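Local coordinates for CupA (PDB 4F2E), which is a pneumococcal copper chaperone with a cupredoxin fold that binds Cu(I) and probably serves copper resistance, at residues 8-12 and 13-17. Sequence-based numbering, arbitrary orientation.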
loop_
_atom_site.group_PDB
_atom_site.type_symbol
_atom_site.label_atom_id
_atom_site.label_comp_id
_atom_site.label_asym_id
_atom_site.label_seq_id
_atom_site.Cartn_x
_atom_site.Cartn_y
_atom_site.Cartn_z
ATOM N N GLN A 8 8.064 7.160 -5.490
ATOM C CA GLN A 8 9.286 7.921 -5.702
ATOM C C GLN A 8 10.473 6.966 -5.699
ATOM O O GLN A 8 10.638 6.181 -4.768
ATOM C CB GLN A 8 9.459 8.964 -4.597
ATOM C CG GLN A 8 10.729 9.792 -4.716
ATOM C CD GLN A 8 10.960 10.688 -3.511
ATOM O OE1 GLN A 8 10.297 10.550 -2.481
ATOM N NE2 GLN A 8 11.907 11.610 -3.634
ATOM N N GLN A 9 11.296 7.033 -6.741
ATOM C CA GLN A 9 12.498 6.212 -6.825
ATOM C C GLN A 9 13.660 6.889 -6.107
ATOM O O GLN A 9 13.959 8.054 -6.376
ATOM C CB GLN A 9 12.874 5.976 -8.290
ATOM C CG GLN A 9 11.740 5.428 -9.144
ATOM C CD GLN A 9 11.255 4.076 -8.662
ATOM O OE1 GLN A 9 12.052 3.218 -8.272
ATOM N NE2 GLN A 9 9.942 3.883 -8.672
ATOM N N LYS A 10 14.319 6.167 -5.202
ATOM C CA LYS A 10 15.484 6.715 -4.505
ATOM C C LYS A 10 16.259 5.699 -3.663
ATOM O O LYS A 10 15.675 4.826 -3.020
ATOM C CB LYS A 10 15.084 7.907 -3.628
ATOM C CG LYS A 10 14.023 7.598 -2.587
ATOM C CD LYS A 10 13.707 8.831 -1.751
ATOM C CE LYS A 10 12.474 8.622 -0.892
ATOM N NZ LYS A 10 12.156 9.826 -0.075
ATOM N N ASN A 11 17.582 5.844 -3.675
ATOM C CA ASN A 11 18.497 5.033 -2.867
ATOM C C ASN A 11 18.263 3.523 -2.883
ATOM O O ASN A 11 18.309 2.868 -1.837
ATOM C CB ASN A 11 18.553 5.550 -1.426
ATOM C CG ASN A 11 19.229 6.904 -1.321
ATOM O OD1 ASN A 11 18.636 7.868 -0.844
ATOM N ND2 ASN A 11 20.476 6.983 -1.774
ATOM N N GLY A 12 18.021 2.978 -4.070
ATOM C CA GLY A 12 17.885 1.540 -4.239
ATOM C C GLY A 12 16.521 0.995 -3.860
ATOM O O GLY A 12 16.335 -0.216 -3.755
ATOM N N TYR A 13 15.568 1.890 -3.639
ATOM C CA TYR A 13 14.196 1.480 -3.373
ATOM C C TYR A 13 13.210 2.463 -3.984
ATOM O O TYR A 13 13.604 3.428 -4.635
ATOM C CB TYR A 13 13.950 1.329 -1.866
ATOM C CG TYR A 13 14.151 2.588 -1.046
ATOM C CD1 TYR A 13 13.099 3.463 -0.809
ATOM C CD2 TYR A 13 15.389 2.889 -0.491
ATOM C CE1 TYR A 13 13.278 4.611 -0.049
ATOM C CE2 TYR A 13 15.577 4.033 0.266
ATOM C CZ TYR A 13 14.519 4.890 0.484
ATOM O OH TYR A 13 14.707 6.030 1.239
ATOM N N GLN A 14 11.926 2.197 -3.784
ATOM C CA GLN A 14 10.878 3.118 -4.194
ATOM C C GLN A 14 9.904 3.256 -3.041
ATOM O O GLN A 14 9.678 2.304 -2.302
ATOM C CB GLN A 14 10.166 2.626 -5.458
ATOM C CG GLN A 14 9.455 1.290 -5.306
ATOM C CD GLN A 14 8.905 0.769 -6.622
ATOM O OE1 GLN A 14 8.459 1.543 -7.473
ATOM N NE2 GLN A 14 8.941 -0.549 -6.800
ATOM N N GLU A 15 9.338 4.443 -2.882
ATOM C CA GLU A 15 8.511 4.729 -1.724
ATOM C C GLU A 15 7.253 5.481 -2.110
ATOM O O GLU A 15 7.280 6.378 -2.954
ATOM C CB GLU A 15 9.304 5.546 -0.706
ATOM C CG GLU A 15 8.516 5.938 0.528
ATOM C CD GLU A 15 9.370 6.678 1.526
ATOM O OE1 GLU A 15 10.240 6.034 2.151
ATOM O OE2 GLU A 15 9.187 7.905 1.667
ATOM N N ILE A 16 6.148 5.109 -1.486
ATOM C CA ILE A 16 4.916 5.853 -1.650
ATOM C C ILE A 16 4.206 5.922 -0.312
ATOM O O ILE A 16 4.238 4.970 0.471
ATOM C CB ILE A 16 4.012 5.233 -2.726
ATOM C CG1 ILE A 16 2.827 6.156 -3.015
ATOM C CG2 ILE A 16 3.557 3.843 -2.309
ATOM C CD1 ILE A 16 2.156 5.882 -4.335
ATOM N N ARG A 17 3.586 7.065 -0.047
ATOM C CA ARG A 17 2.894 7.291 1.209
ATOM C C ARG A 17 1.390 7.198 1.002
ATOM O O ARG A 17 0.838 7.786 0.071
ATOM C CB ARG A 17 3.270 8.658 1.785
ATOM C CG ARG A 17 4.759 8.819 2.055
ATOM C CD ARG A 17 5.053 10.145 2.743
ATOM N NE ARG A 17 4.345 10.261 4.014
ATOM C CZ ARG A 17 4.833 9.853 5.182
ATOM N NH1 ARG A 17 4.118 9.995 6.289
ATOM N NH2 ARG A 17 6.038 9.302 5.241
HETATM O O HOH W 1 15.040 3.128 -6.929
#
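K10 and Y13 close a β-hairpin at the surface of the cupredoxin fold, joining strand 5-10 to strand 13-20 through a two-residue type I' turn. N11 and G12 fill the turn, both with positive phi.

K10 N gives a nearly straight backbone bond to Y13 O at 2.9 Å, and Y13 N returns one to K10 O. Two residues further from the turn, Q8 and E15 form the next hydrogen-bonded pair: Q8 N lies 2.8 Å from E15 O, and E15 N bonds back to Q8 O.

On the face shared by Q8, K10, Y13 and E15, the tyrosine ring folds back over the turn. With chi1 at 61°, CG sits over the backbone between N and C, and the ring puts one face against K10 O, 3.1 Å above the plane over its centre. N11 CB touches the ring at CE2, 3.7 Å away, while the K10 chain runs past CE1 and OH. K10 NZ hydrogen-bonds Q8 OE1 from above the amide plane and makes a long salt bridge to E15 OE2 at 3.9 Å; E15 OE1 pairs with R38.

Q9 and Q14 run alongside each other on the opposite face, their amides turned 66° apart. Q14, buried, is also held from outside the hairpin, OE1 by K32 N and NE2 by V35 O. Bent at chi2 (-62°), Q9 donates a hydrogen bond from NE2 to Q14 OE1 at 3.0 Å, the acceptor close to the amide plane of Q9 but the donor well above that of Q14, while a water bridges Q9 OE1 and Y13 O.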